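Local coordinates for protein putative secreted lipase (Streptomyces sp. W007, PDB 5H6B) that probably hydrolyses the ester bonds of triacylglycerols, as a secreted, thermostable lipase of the alpha/beta-hydrolase superfamily, at residues T193-K198 with H244-A249; N116-F121 with A125-A130; P29-L34 with D92-A97. All blocks are in the same frame, centred on the assembly; numbering follows the deposited sequence.

From the N terminus, the chain first closes contact 3, where strand 32-35 meets helix 80-98 after an excursion of 57 residues. Contact 2 follows as a tight local closure of three residues, folding helix 115-121 back on the start of strand 128-134. Contact 1 comes last, bringing helix 240-250 to strand 191-196. The three lie in series, with no nesting or crossing, yet all reach one parallel sheet. Helices 80-98 and 115-121 pack on one face and helix 240-250 on the other. Contacts 2 and 3 touch each other, through K127 packing on L95 and a long, weak ion pair with D92; contact 1 stands apart.

Contact 1. Residues T193-K198 with H244-A249; sequences TVIATK and HEVANA
I195 reaches from strand 191-196 to E245 and V246 of helix 240-250. At its CB the chain divides, and CG1 takes the position anti to the carbonyl carbon (chi1 -54°), which sends the longer branch at the helix. CG1 lies 4.1 Å from CG of E245. The next bond is nearly extended, and the tip, CD1, rests between two neighbouring helix residues: CB of E245 and CG2 of V246, each 3.9 Å from CD1 of I195. The isoleucine crosses V246 at about a right angle, and its unequal branches suit the place, since a beta-branched residue fits a strand while the ethyl arm spans the gap to the helix.

The short segments run almost antiparallel (171°), their axes 9.8 Å apart. In this alpha/beta-hydrolase fold, helix 240-250, the last helix of the chain, comes after the edge strand 216-220 and two short helices, and covers the sheet face that V132 and I134 also line; both touch V246.

E245 lends only its aliphatic part to I195. Its bend at chi2 turns the buried carboxylate aside, where OE1 bonds to T258 OG1 and OE2 forms a salt bridge with R217. ND2 of N248, one turn on, adds a bent hydrogen bond to OE1 of E245 (3.2 Å, 142°), arriving from above the carboxylate plane. Two residues back along the strand, T193 places OG1 3.5 Å from CB of A249, a close approach that the small alanine permits.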
ATOM      1  N   THR A 193      -8.419   3.114  -5.100  1.00 40.95           N
ATOM      2  CA  THR A 193      -8.065   2.265  -6.251  1.00 39.71           C
ATOM      3  C   THR A 193      -7.430   0.966  -5.718  1.00 39.41           C
ATOM      4  O   THR A 193      -6.731   0.972  -4.702  1.00 38.18           O
ATOM      5  CB  THR A 193      -7.096   2.984  -7.215  1.00 41.22           C
ATOM      6  OG1 THR A 193      -7.612   4.287  -7.546  1.00 41.81           O
ATOM      7  CG2 THR A 193      -6.858   2.178  -8.505  1.00 39.66           C
ATOM      8  N   VAL A 194      -7.739  -0.148  -6.371  1.00 37.26           N
ATOM      9  CA  VAL A 194      -7.140  -1.434  -6.063  1.00 37.36           C
ATOM     10  C   VAL A 194      -6.637  -2.019  -7.379  1.00 38.60           C
ATOM     11  O   VAL A 194      -7.364  -2.058  -8.375  1.00 39.63           O
ATOM     12  CB  VAL A 194      -8.122  -2.410  -5.401  1.00 35.93           C
ATOM     13  CG1 VAL A 194      -7.465  -3.760  -5.162  1.00 37.03           C
ATOM     14  CG2 VAL A 194      -8.643  -1.854  -4.094  1.00 37.26           C
ATOM     15  N   ILE A 195      -5.372  -2.435  -7.376  1.00 37.01           N
ATOM     16  CA  ILE A 195      -4.763  -3.095  -8.506  1.00 32.61           C
ATOM     17  C   ILE A 195      -4.380  -4.477  -7.992  1.00 33.06           C
ATOM     18  O   ILE A 195      -3.589  -4.607  -7.054  1.00 32.99           O
ATOM     19  CB  ILE A 195      -3.533  -2.328  -9.020  1.00 32.78           C
ATOM     20  CG1 ILE A 195      -3.889  -0.871  -9.330  1.00 31.51           C
ATOM     21  CG2 ILE A 195      -2.956  -3.024 -10.244  1.00 32.99           C
ATOM     22  CD1 ILE A 195      -2.706   0.057  -9.365  1.00 32.78           C
ATOM     23  N   ALA A 196      -4.968  -5.498  -8.617  1.00 33.65           N
ATOM     24  CA  ALA A 196      -4.793  -6.878  -8.254  1.00 32.44           C
ATOM     25  C   ALA A 196      -4.330  -7.662  -9.458  1.00 34.05           C
ATOM     26  O   ALA A 196      -4.537  -7.242 -10.611  1.00 34.68           O
ATOM     27  CB  ALA A 196      -6.103  -7.450  -7.732  1.00 32.62           C
ATOM     28  N   THR A 197      -3.722  -8.812  -9.175  1.00 32.51           N
ATOM     29  CA  THR A 197      -3.278  -9.755 -10.209  1.00 34.37           C
ATOM     30  C   THR A 197      -3.947 -11.117  -9.962  1.00 36.94           C
ATOM     31  O   THR A 197      -4.032 -11.610  -8.819  1.00 34.51           O
ATOM     32  CB  THR A 197      -1.742  -9.918 -10.262  1.00 32.88           C
ATOM     33  OG1 THR A 197      -1.403 -10.993 -11.137  1.00 34.69           O
ATOM     34  CG2 THR A 197      -1.130 -10.200  -8.880  1.00 33.08           C
ATOM     35  N   LYS A 198      -4.377 -11.740 -11.048  1.00 38.07           N
ATOM     36  CA  LYS A 198      -5.099 -12.994 -10.984  1.00 42.32           C
ATOM     37  C   LYS A 198      -4.140 -14.122 -10.651  1.00 40.49           C
ATOM     38  O   LYS A 198      -4.579 -15.182 -10.284  1.00 43.26           O
ATOM     39  CB  LYS A 198      -5.805 -13.279 -12.311  1.00 47.24           C
ATOM     40  CG  LYS A 198      -4.912 -13.924 -13.360  1.00 51.10           C
ATOM     41  CD  LYS A 198      -5.452 -13.766 -14.762  1.00 56.60           C
ATOM     42  CE  LYS A 198      -6.746 -14.513 -14.964  1.00 60.06           C
ATOM     43  NZ  LYS A 198      -7.247 -14.205 -16.330  1.00 65.22           N
ATOM     44  N   HIS A 244       2.429   2.497 -13.509  1.00 37.45           N
ATOM     45  CA  HIS A 244       1.761   3.438 -14.411  1.00 39.51           C
ATOM     46  C   HIS A 244       0.322   3.664 -13.991  1.00 40.00           C
ATOM     47  O   HIS A 244      -0.160   4.818 -13.982  1.00 38.57           O
ATOM     48  CB  HIS A 244       1.797   2.935 -15.845  1.00 42.25           C
ATOM     49  CG  HIS A 244       1.413   3.967 -16.853  1.00 48.41           C
ATOM     50  ND1 HIS A 244       0.124   4.097 -17.335  1.00 47.62           N
ATOM     51  CD2 HIS A 244       2.152   4.918 -17.476  1.00 49.02           C
ATOM     52  CE1 HIS A 244       0.091   5.089 -18.208  1.00 49.63           C
ATOM     53  NE2 HIS A 244       1.307   5.601 -18.315  1.00 49.66           N
ATOM     54  N   GLU A 245      -0.354   2.562 -13.638  1.00 37.63           N
ATOM     55  CA  GLU A 245      -1.723   2.637 -13.128  1.00 37.54           C
ATOM     56  C   GLU A 245      -1.783   3.382 -11.794  1.00 37.16           C
ATOM     57  O   GLU A 245      -2.710   4.135 -11.559  1.00 35.75           O
ATOM     58  CB  GLU A 245      -2.354   1.245 -13.034  1.00 39.25           C
ATOM     59  CG  GLU A 245      -3.865   1.247 -12.894  1.00 41.92           C
ATOM     60  CD  GLU A 245      -4.596   1.810 -14.121  1.00 42.16           C
ATOM     61  OE1 GLU A 245      -3.972   2.102 -15.160  1.00 43.22           O
ATOM     62  OE2 GLU A 245      -5.820   1.962 -14.042  1.00 44.18           O
ATOM     63  N   VAL A 246      -0.763   3.228 -10.952  1.00 37.25           N
ATOM     64  CA  VAL A 246      -0.649   4.050  -9.746  1.00 36.40           C
ATOM     65  C   VAL A 246      -0.538   5.545 -10.092  1.00 35.90           C
ATOM     66  O   VAL A 246      -1.169   6.384  -9.447  1.00 36.85           O
ATOM     67  CB  VAL A 246       0.539   3.620  -8.853  1.00 36.16           C
ATOM     68  CG1 VAL A 246       0.705   4.560  -7.662  1.00 35.52           C
ATOM     69  CG2 VAL A 246       0.344   2.199  -8.359  1.00 37.49           C
ATOM     70  N   ALA A 247       0.284   5.871 -11.081  1.00 34.72           N
ATOM     71  CA  ALA A 247       0.436   7.258 -11.528  1.00 36.36           C
ATOM     72  C   ALA A 247      -0.878   7.832 -12.127  1.00 36.35           C
ATOM     73  O   ALA A 247      -1.155   8.992 -11.954  1.00 33.58           O
ATOM     74  CB  ALA A 247       1.578   7.371 -12.523  1.00 37.48           C
ATOM     75  N   ASN A 248      -1.691   7.000 -12.782  1.00 39.20           N
ATOM     76  CA  ASN A 248      -3.029   7.423 -13.238  1.00 41.12           C
ATOM     77  C   ASN A 248      -3.922   7.804 -12.086  1.00 46.39           C
ATOM     78  O   ASN A 248      -4.546   8.875 -12.127  1.00 47.24           O
ATOM     79  CB  ASN A 248      -3.732   6.340 -14.055  1.00 37.84           C
ATOM     80  CG  ASN A 248      -3.153   6.200 -15.436  1.00 37.55           C
ATOM     81  OD1 ASN A 248      -2.480   7.099 -15.917  1.00 38.15           O
ATOM     82  ND2 ASN A 248      -3.415   5.080 -16.089  1.00 39.27           N
ATOM     83  N   ALA A 249      -3.985   6.936 -11.070  1.00 44.44           N
ATOM     84  CA  ALA A 249      -4.817   7.190  -9.888  1.00 42.02           C
ATOM     85  C   ALA A 249      -4.354   8.422  -9.093  1.00 44.07           C
ATOM     86  O   ALA A 249      -5.175   9.134  -8.519  1.00 45.32           O
ATOM     87  CB  ALA A 249      -4.852   5.972  -8.987  1.00 39.60           C
TER

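Contact 2. Residues N116-F121 with A125-A130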
ATOM      1  N   ASN A 116      -6.747   1.473   5.870  1.00 40.10           N
ATOM      2  CA  ASN A 116      -8.191   1.478   6.091  1.00 41.45           C
ATOM      3  C   ASN A 116      -8.554   1.528   7.580  1.00 44.99           C
ATOM      4  O   ASN A 116      -9.589   2.094   7.948  1.00 43.91           O
ATOM      5  CB  ASN A 116      -8.837   0.279   5.404  1.00 42.29           C
ATOM      6  CG  ASN A 116      -8.648   0.313   3.897  1.00 42.53           C
ATOM      7  OD1 ASN A 116      -7.958  -0.530   3.316  1.00 46.63           O
ATOM      8  ND2 ASN A 116      -9.229   1.300   3.260  1.00 40.59           N
ATOM      9  N   TYR A 117      -7.690   0.970   8.434  1.00 46.08           N
ATOM     10  CA  TYR A 117      -7.834   1.121   9.879  1.00 44.47           C
ATOM     11  C   TYR A 117      -7.641   2.588  10.311  1.00 44.64           C
ATOM     12  O   TYR A 117      -8.402   3.121  11.128  1.00 42.26           O
ATOM     13  CB  TYR A 117      -6.839   0.225  10.609  1.00 45.26           C
ATOM     14  CG  TYR A 117      -7.167   0.023  12.073  1.00 45.76           C
ATOM     15  CD1 TYR A 117      -6.793   0.964  13.031  1.00 47.67           C
ATOM     16  CD2 TYR A 117      -7.870  -1.098  12.495  1.00 46.03           C
ATOM     17  CE1 TYR A 117      -7.110   0.792  14.366  1.00 48.33           C
ATOM     18  CE2 TYR A 117      -8.179  -1.285  13.834  1.00 47.68           C
ATOM     19  CZ  TYR A 117      -7.800  -0.336  14.759  1.00 47.86           C
ATOM     20  OH  TYR A 117      -8.095  -0.524  16.080  1.00 53.14           O
ATOM     21  N   TYR A 118      -6.612   3.223   9.758  1.00 44.01           N
ATOM     22  CA  TYR A 118      -6.331   4.638  10.012  1.00 44.36           C
ATOM     23  C   TYR A 118      -7.483   5.510   9.509  1.00 46.95           C
ATOM     24  O   TYR A 118      -7.935   6.400  10.220  1.00 48.03           O
ATOM     25  CB  TYR A 118      -4.997   4.999   9.361  1.00 41.99           C
ATOM     26  CG  TYR A 118      -4.681   6.453   9.106  1.00 40.90           C
ATOM     27  CD1 TYR A 118      -4.444   7.345  10.154  1.00 39.70           C
ATOM     28  CD2 TYR A 118      -4.512   6.917   7.806  1.00 41.62           C
ATOM     29  CE1 TYR A 118      -4.113   8.667   9.910  1.00 37.27           C
ATOM     30  CE2 TYR A 118      -4.173   8.232   7.556  1.00 41.99           C
ATOM     31  CZ  TYR A 118      -3.983   9.106   8.614  1.00 39.62           C
ATOM     32  OH  TYR A 118      -3.639  10.402   8.337  1.00 42.03           O
ATOM     33  N   LEU A 119      -7.963   5.227   8.299  1.00 45.00           N
ATOM     34  CA  LEU A 119      -9.093   5.959   7.720  1.00 47.83           C
ATOM     35  C   LEU A 119     -10.384   5.829   8.532  1.00 49.63           C
ATOM     36  O   LEU A 119     -11.111   6.806   8.679  1.00 52.28           O
ATOM     37  CB  LEU A 119      -9.377   5.495   6.287  1.00 46.54           C
ATOM     38  CG  LEU A 119      -8.311   5.800   5.241  1.00 45.11           C
ATOM     39  CD1 LEU A 119      -8.766   5.217   3.924  1.00 44.20           C
ATOM     40  CD2 LEU A 119      -8.051   7.300   5.134  1.00 44.95           C
ATOM     41  N   LYS A 120     -10.651   4.629   9.045  1.00 50.16           N
ATOM     42  CA  LYS A 120     -11.912   4.320   9.715  1.00 47.21           C
ATOM     43  C   LYS A 120     -11.929   4.673  11.198  1.00 51.37           C
ATOM     44  O   LYS A 120     -12.943   5.168  11.689  1.00 52.01           O
ATOM     45  CB  LYS A 120     -12.262   2.839   9.556  1.00 43.96           C
ATOM     46  CG  LYS A 120     -12.760   2.476   8.170  1.00 42.65           C
ATOM     47  CD  LYS A 120     -12.964   0.976   8.048  1.00 42.97           C
ATOM     48  CE  LYS A 120     -13.580   0.615   6.711  1.00 42.00           C
ATOM     49  NZ  LYS A 120     -13.746  -0.858   6.548  1.00 41.78           N
ATOM     50  N   PHE A 121     -10.834   4.402  11.909  1.00 50.72           N
ATOM     51  CA  PHE A 121     -10.817   4.492  13.373  1.00 49.18           C
ATOM     52  C   PHE A 121      -9.903   5.556  13.979  1.00 51.22           C
ATOM     53  O   PHE A 121     -10.028   5.829  15.170  1.00 51.69           O
ATOM     54  CB  PHE A 121     -10.459   3.132  13.970  1.00 48.37           C
ATOM     55  CG  PHE A 121     -11.346   2.021  13.506  1.00 49.44           C
ATOM     56  CD1 PHE A 121     -12.707   2.029  13.808  1.00 49.11           C
ATOM     57  CD2 PHE A 121     -10.833   0.965  12.749  1.00 50.08           C
ATOM     58  CE1 PHE A 121     -13.538   0.999  13.374  1.00 47.20           C
ATOM     59  CE2 PHE A 121     -11.657  -0.069  12.315  1.00 50.03           C
ATOM     60  CZ  PHE A 121     -13.015  -0.048  12.624  1.00 50.14           C
ATOM     61  N   ALA A 125      -9.547   9.920   7.419  1.00 56.03           N
ATOM     62  CA  ALA A 125     -10.446  10.527   6.408  1.00 59.43           C
ATOM     63  C   ALA A 125     -10.139  12.017   6.154  1.00 59.51           C
ATOM     64  O   ALA A 125     -10.048  12.464   5.008  1.00 61.49           O
ATOM     65  CB  ALA A 125     -11.898  10.365   6.831  1.00 58.82           C
ATOM     66  N   ASP A 126      -9.947  12.761   7.235  1.00 58.69           N
ATOM     67  CA  ASP A 126      -9.632  14.184   7.148  1.00 65.29           C
ATOM     68  C   ASP A 126      -8.375  14.454   6.345  1.00 62.34           C
ATOM     69  O   ASP A 126      -8.363  15.349   5.514  1.00 62.60           O
ATOM     70  CB  ASP A 126      -9.480  14.794   8.555  1.00 67.53           C
ATOM     71  CG  ASP A 126     -10.781  14.810   9.325  1.00 69.29           C
ATOM     72  OD1 ASP A 126     -11.845  14.982   8.691  1.00 67.99           O
ATOM     73  OD2 ASP A 126     -10.745  14.643  10.562  1.00 75.93           O
ATOM     74  N   LYS A 127      -7.342  13.650   6.576  1.00 63.90           N
ATOM     75  CA  LYS A 127      -6.002  13.908   6.058  1.00 59.97           C
ATOM     76  C   LYS A 127      -5.650  13.181   4.747  1.00 57.30           C
ATOM     77  O   LYS A 127      -4.547  13.360   4.242  1.00 52.98           O
ATOM     78  CB  LYS A 127      -4.990  13.567   7.157  1.00 60.30           C
ATOM     79  CG  LYS A 127      -5.147  14.422   8.411  1.00 64.42           C
ATOM     80  CD  LYS A 127      -5.151  13.566   9.671  1.00 73.26           C
ATOM     81  CE  LYS A 127      -5.404  14.379  10.937  1.00 73.97           C
ATOM     82  NZ  LYS A 127      -5.162  13.564  12.165  1.00 75.29           N
ATOM     83  N   VAL A 128      -6.573  12.393   4.180  1.00 56.62           N
ATOM     84  CA  VAL A 128      -6.269  11.561   2.993  1.00 51.00           C
ATOM     85  C   VAL A 128      -7.292  11.711   1.859  1.00 48.43           C
ATOM     86  O   VAL A 128      -8.493  11.506   2.044  1.00 49.65           O
ATOM     87  CB  VAL A 128      -6.150  10.061   3.368  1.00 49.57           C
ATOM     88  CG1 VAL A 128      -5.979   9.183   2.136  1.00 47.56           C
ATOM     89  CG2 VAL A 128      -4.987   9.846   4.322  1.00 51.79           C
ATOM     90  N   ASN A 129      -6.770  11.992   0.673  1.00 44.21           N
ATOM     91  CA  ASN A 129      -7.558  12.147  -0.547  1.00 44.91           C
ATOM     92  C   ASN A 129      -7.757  10.797  -1.270  1.00 46.31           C
ATOM     93  O   ASN A 129      -8.871  10.462  -1.674  1.00 44.08           O
ATOM     94  CB  ASN A 129      -6.860  13.168  -1.460  1.00 43.79           C
ATOM     95  CG  ASN A 129      -7.400  13.168  -2.875  1.00 45.57           C
ATOM     96  OD1 ASN A 129      -8.508  13.618  -3.121  1.00 49.68           O
ATOM     97  ND2 ASN A 129      -6.613  12.684  -3.813  1.00 44.54           N
ATOM     98  N   ALA A 130      -6.669  10.039  -1.433  1.00 46.40           N
ATOM     99  CA  ALA A 130      -6.693   8.784  -2.176  1.00 43.05           C
ATOM    100  C   ALA A 130      -5.864   7.688  -1.503  1.00 43.57           C
ATOM    101  O   ALA A 130      -4.796   7.944  -0.929  1.00 42.65           O
ATOM    102  CB  ALA A 130      -6.235   8.997  -3.615  1.00 42.28           C
TER
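Y118 and L119, neighbours on helix 115-121, both meet V128 at the start of strand 128-134. The tyrosine ring presents its edge: CE2 meets CG2 of V128 at 3.7 Å, with the methyl near the ring plane. L119 crosses the valine at about a right angle, its CD2 3.8 Å from CB of V128, so the compact, branched valine is touched by both. With CG anti to the backbone N (chi1 161°), the Y118 ring extends past V128 to K127, whose chain it crosses nearly perpendicularly. Its hydroxyl thus meets aliphatic carbon, OH of Y118 lying 3.6 Å from CB of K127, and this buried oxygen has no hydrogen-bonding partner in the model. The side chain of K127 comes to about 3 Å from a bound zinc ion. At the short turn the backbones come close, CA of A125 lying 4.9 Å from CA of L119, and the small alanine fits beside the helix end. A backbone hydrogen bond between Y118 and G124 also ties the helix end to the turn. This is the second half of a beta-alpha-beta crossover between the adjacent parallel strands 103-108 and 128-134, the unit that in alpha/beta hydrolases includes the nucleophile elbow.

Contact 3. Residues P29-L34 with D92-A97; sequences PRPVVL and DKVLDA
Around P31 and V94 the backbones stay well apart, their CA atoms 7.9 Å from each other, a spacing that side chains must bridge. Segment 29-34 enters strand 32-35 after P31, while segment 92-97 is helical throughout. V94 points at the strand and does most of the bridging. Its CG1, anti to the backbone N (chi1 172°), lies against the proline ring, 3.9 Å from CG of P31, and the two side chains pass each other in opposite directions. Its other methyl faces V33 more loosely, with CG2 of V94 4.3 Å from CG2 of V33. L95 starts off to one side, but its extended chain brings CD2 within 4.4 Å of CG of P31. Every touching group is hydrocarbon, as suits a buried layer between helix and sheet. P31 and V94 both also touch F61 of the adjoining strand. The alternation of the strand sends V32 and L34 to the other face, against helix 49-54. On the helix, D92 joins D88 at a zinc ion. Helix 80-98 connects strand 59-63 to strand 103-108 while passing over strand 32-35 between them, a beta-alpha-beta crossover that skips one strand, as in the parallel sheet of alpha/beta hydrolases.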
ATOM      1  N   PRO A  29      -0.066  18.664  -6.038  1.00 55.22           N
ATOM      2  CA  PRO A  29      -0.144  19.382  -4.768  1.00 55.46           C
ATOM      3  C   PRO A  29      -0.225  18.514  -3.519  1.00 53.62           C
ATOM      4  O   PRO A  29      -0.187  19.048  -2.408  1.00 52.99           O
ATOM      5  CB  PRO A  29      -1.421  20.212  -4.928  1.00 54.82           C
ATOM      6  CG  PRO A  29      -2.278  19.397  -5.828  1.00 55.94           C
ATOM      7  CD  PRO A  29      -1.338  18.744  -6.790  1.00 57.19           C
ATOM      8  N   ARG A  30      -0.353  17.201  -3.676  1.00 55.79           N
ATOM      9  CA  ARG A  30      -0.365  16.318  -2.522  1.00 53.14           C
ATOM     10  C   ARG A  30       0.886  15.453  -2.519  1.00 49.02           C
ATOM     11  O   ARG A  30       1.245  14.876  -3.547  1.00 47.42           O
ATOM     12  CB  ARG A  30      -1.638  15.476  -2.496  1.00 52.82           C
ATOM     13  CG  ARG A  30      -2.886  16.304  -2.191  1.00 52.67           C
ATOM     14  CD  ARG A  30      -4.141  15.447  -2.157  1.00 53.08           C
ATOM     15  NE  ARG A  30      -4.427  14.967  -3.501  1.00 51.57           N
ATOM     16  CZ  ARG A  30      -5.135  15.624  -4.419  1.00 55.93           C
ATOM     17  NH1 ARG A  30      -5.690  16.811  -4.153  1.00 59.53           N
ATOM     18  NH2 ARG A  30      -5.305  15.084  -5.622  1.00 51.60           N
ATOM     19  N   PRO A  31       1.553  15.365  -1.356  1.00 48.52           N
ATOM     20  CA  PRO A  31       2.662  14.439  -1.230  1.00 49.15           C
ATOM     21  C   PRO A  31       2.144  12.993  -1.155  1.00 49.99           C
ATOM     22  O   PRO A  31       1.013  12.752  -0.694  1.00 48.62           O
ATOM     23  CB  PRO A  31       3.286  14.845   0.095  1.00 48.80           C
ATOM     24  CG  PRO A  31       2.109  15.245   0.925  1.00 48.05           C
ATOM     25  CD  PRO A  31       1.129  15.875  -0.035  1.00 46.49           C
ATOM     26  N   VAL A  32       2.975  12.057  -1.601  1.00 48.73           N
ATOM     27  CA  VAL A  32       2.627  10.645  -1.630  1.00 46.90           C
ATOM     28  C   VAL A  32       3.318   9.942  -0.471  1.00 44.28           C
ATOM     29  O   VAL A  32       4.520  10.128  -0.268  1.00 44.60           O
ATOM     30  CB  VAL A  32       3.041   9.998  -2.964  1.00 47.40           C
ATOM     31  CG1 VAL A  32       2.655   8.519  -2.984  1.00 48.69           C
ATOM     32  CG2 VAL A  32       2.383  10.738  -4.124  1.00 47.63           C
ATOM     33  N   VAL A  33       2.542   9.168   0.293  1.00 41.54           N
ATOM     34  CA  VAL A  33       3.059   8.276   1.326  1.00 40.50           C
ATOM     35  C   VAL A  33       2.956   6.809   0.857  1.00 40.43           C
ATOM     36  O   VAL A  33       1.867   6.329   0.528  1.00 39.84           O
ATOM     37  CB  VAL A  33       2.352   8.495   2.683  1.00 40.82           C
ATOM     38  CG1 VAL A  33       2.800   7.472   3.722  1.00 41.02           C
ATOM     39  CG2 VAL A  33       2.622   9.905   3.204  1.00 42.56           C
ATOM     40  N   LEU A  34       4.101   6.123   0.843  1.00 37.99           N
ATOM     41  CA  LEU A  34       4.215   4.734   0.458  1.00 36.70           C
ATOM     42  C   LEU A  34       4.254   3.839   1.701  1.00 38.28           C
ATOM     43  O   LEU A  34       4.971   4.135   2.659  1.00 36.41           O
ATOM     44  CB  LEU A  34       5.475   4.527  -0.364  1.00 37.46           C
ATOM     45  CG  LEU A  34       5.651   5.379  -1.625  1.00 35.45           C
ATOM     46  CD1 LEU A  34       6.909   4.942  -2.366  1.00 33.99           C
ATOM     47  CD2 LEU A  34       4.446   5.309  -2.545  1.00 34.90           C
ATOM     48  N   ASP A  92       0.762  12.919   9.727  1.00 53.47           N
ATOM     49  CA  ASP A  92       0.764  14.234  10.401  1.00 56.52           C
ATOM     50  C   ASP A  92       2.110  14.936  10.207  1.00 55.57           C
ATOM     51  O   ASP A  92       2.155  16.103   9.830  1.00 52.85           O
ATOM     52  CB  ASP A  92       0.431  14.101  11.901  1.00 57.25           C
ATOM     53  CG  ASP A  92      -1.037  13.704  12.162  1.00 60.65           C
ATOM     54  OD1 ASP A  92      -1.917  14.008  11.331  1.00 64.71           O
ATOM     55  OD2 ASP A  92      -1.322  13.087  13.215  1.00 68.13           O
ATOM     56  N   LYS A  93       3.192  14.195  10.410  1.00 56.28           N
ATOM     57  CA  LYS A  93       4.566  14.698  10.234  1.00 58.61           C
ATOM     58  C   LYS A  93       4.888  15.139   8.802  1.00 58.01           C
ATOM     59  O   LYS A  93       5.598  16.134   8.591  1.00 59.70           O
ATOM     60  CB  LYS A  93       5.539  13.610  10.694  1.00 67.00           C
ATOM     61  CG  LYS A  93       7.028  13.921  10.615  1.00 71.18           C
ATOM     62  CD  LYS A  93       7.861  12.728  11.084  1.00 75.84           C
ATOM     63  CE  LYS A  93       7.442  12.255  12.476  1.00 78.84           C
ATOM     64  NZ  LYS A  93       8.513  11.508  13.182  1.00 82.43           N
ATOM     65  N   VAL A  94       4.369  14.405   7.821  1.00 57.22           N
ATOM     66  CA  VAL A  94       4.543  14.769   6.402  1.00 56.02           C
ATOM     67  C   VAL A  94       3.709  16.022   6.044  1.00 54.77           C
ATOM     68  O   VAL A  94       4.163  16.893   5.280  1.00 52.97           O
ATOM     69  CB  VAL A  94       4.201  13.569   5.462  1.00 53.56           C
ATOM     70  CG1 VAL A  94       4.197  13.976   3.997  1.00 52.78           C
ATOM     71  CG2 VAL A  94       5.182  12.419   5.659  1.00 53.85           C
ATOM     72  N   LEU A  95       2.493  16.098   6.578  1.00 53.37           N
ATOM     73  CA  LEU A  95       1.632  17.271   6.359  1.00 57.40           C
ATOM     74  C   LEU A  95       2.156  18.518   7.094  1.00 57.68           C
ATOM     75  O   LEU A  95       2.256  19.585   6.482  1.00 59.35           O
ATOM     76  CB  LEU A  95       0.175  16.958   6.729  1.00 54.85           C
ATOM     77  CG  LEU A  95      -0.483  15.870   5.859  1.00 53.79           C
ATOM     78  CD1 LEU A  95      -1.943  15.649   6.250  1.00 52.55           C
ATOM     79  CD2 LEU A  95      -0.377  16.192   4.376  1.00 52.61           C
ATOM     80  N   ASP A  96       2.536  18.367   8.370  1.00 60.44           N
ATOM     81  CA  ASP A  96       3.189  19.449   9.149  1.00 60.83           C
ATOM     82  C   ASP A  96       4.389  20.050   8.414  1.00 57.62           C
ATOM     83  O   ASP A  96       4.586  21.247   8.476  1.00 65.68           O
ATOM     84  CB  ASP A  96       3.631  18.977  10.554  1.00 59.78           C
ATOM     85  CG  ASP A  96       2.451  18.709  11.508  1.00 67.42           C
ATOM     86  OD1 ASP A  96       1.283  18.996  11.159  1.00 69.71           O
ATOM     87  OD2 ASP A  96       2.692  18.193  12.625  1.00 72.18           O
ATOM     88  N   ALA A  97       5.161  19.229   7.703  1.00 55.18           N
ATOM     89  CA  ALA A  97       6.369  19.675   6.997  1.00 54.31           C
ATOM     90  C   ALA A  97       6.113  20.255   5.601  1.00 54.00           C
ATOM     91  O   ALA A  97       6.687  21.285   5.229  1.00 54.89           O
ATOM     92  CB  ALA A  97       7.362  18.525   6.904  1.00 55.33           C
TER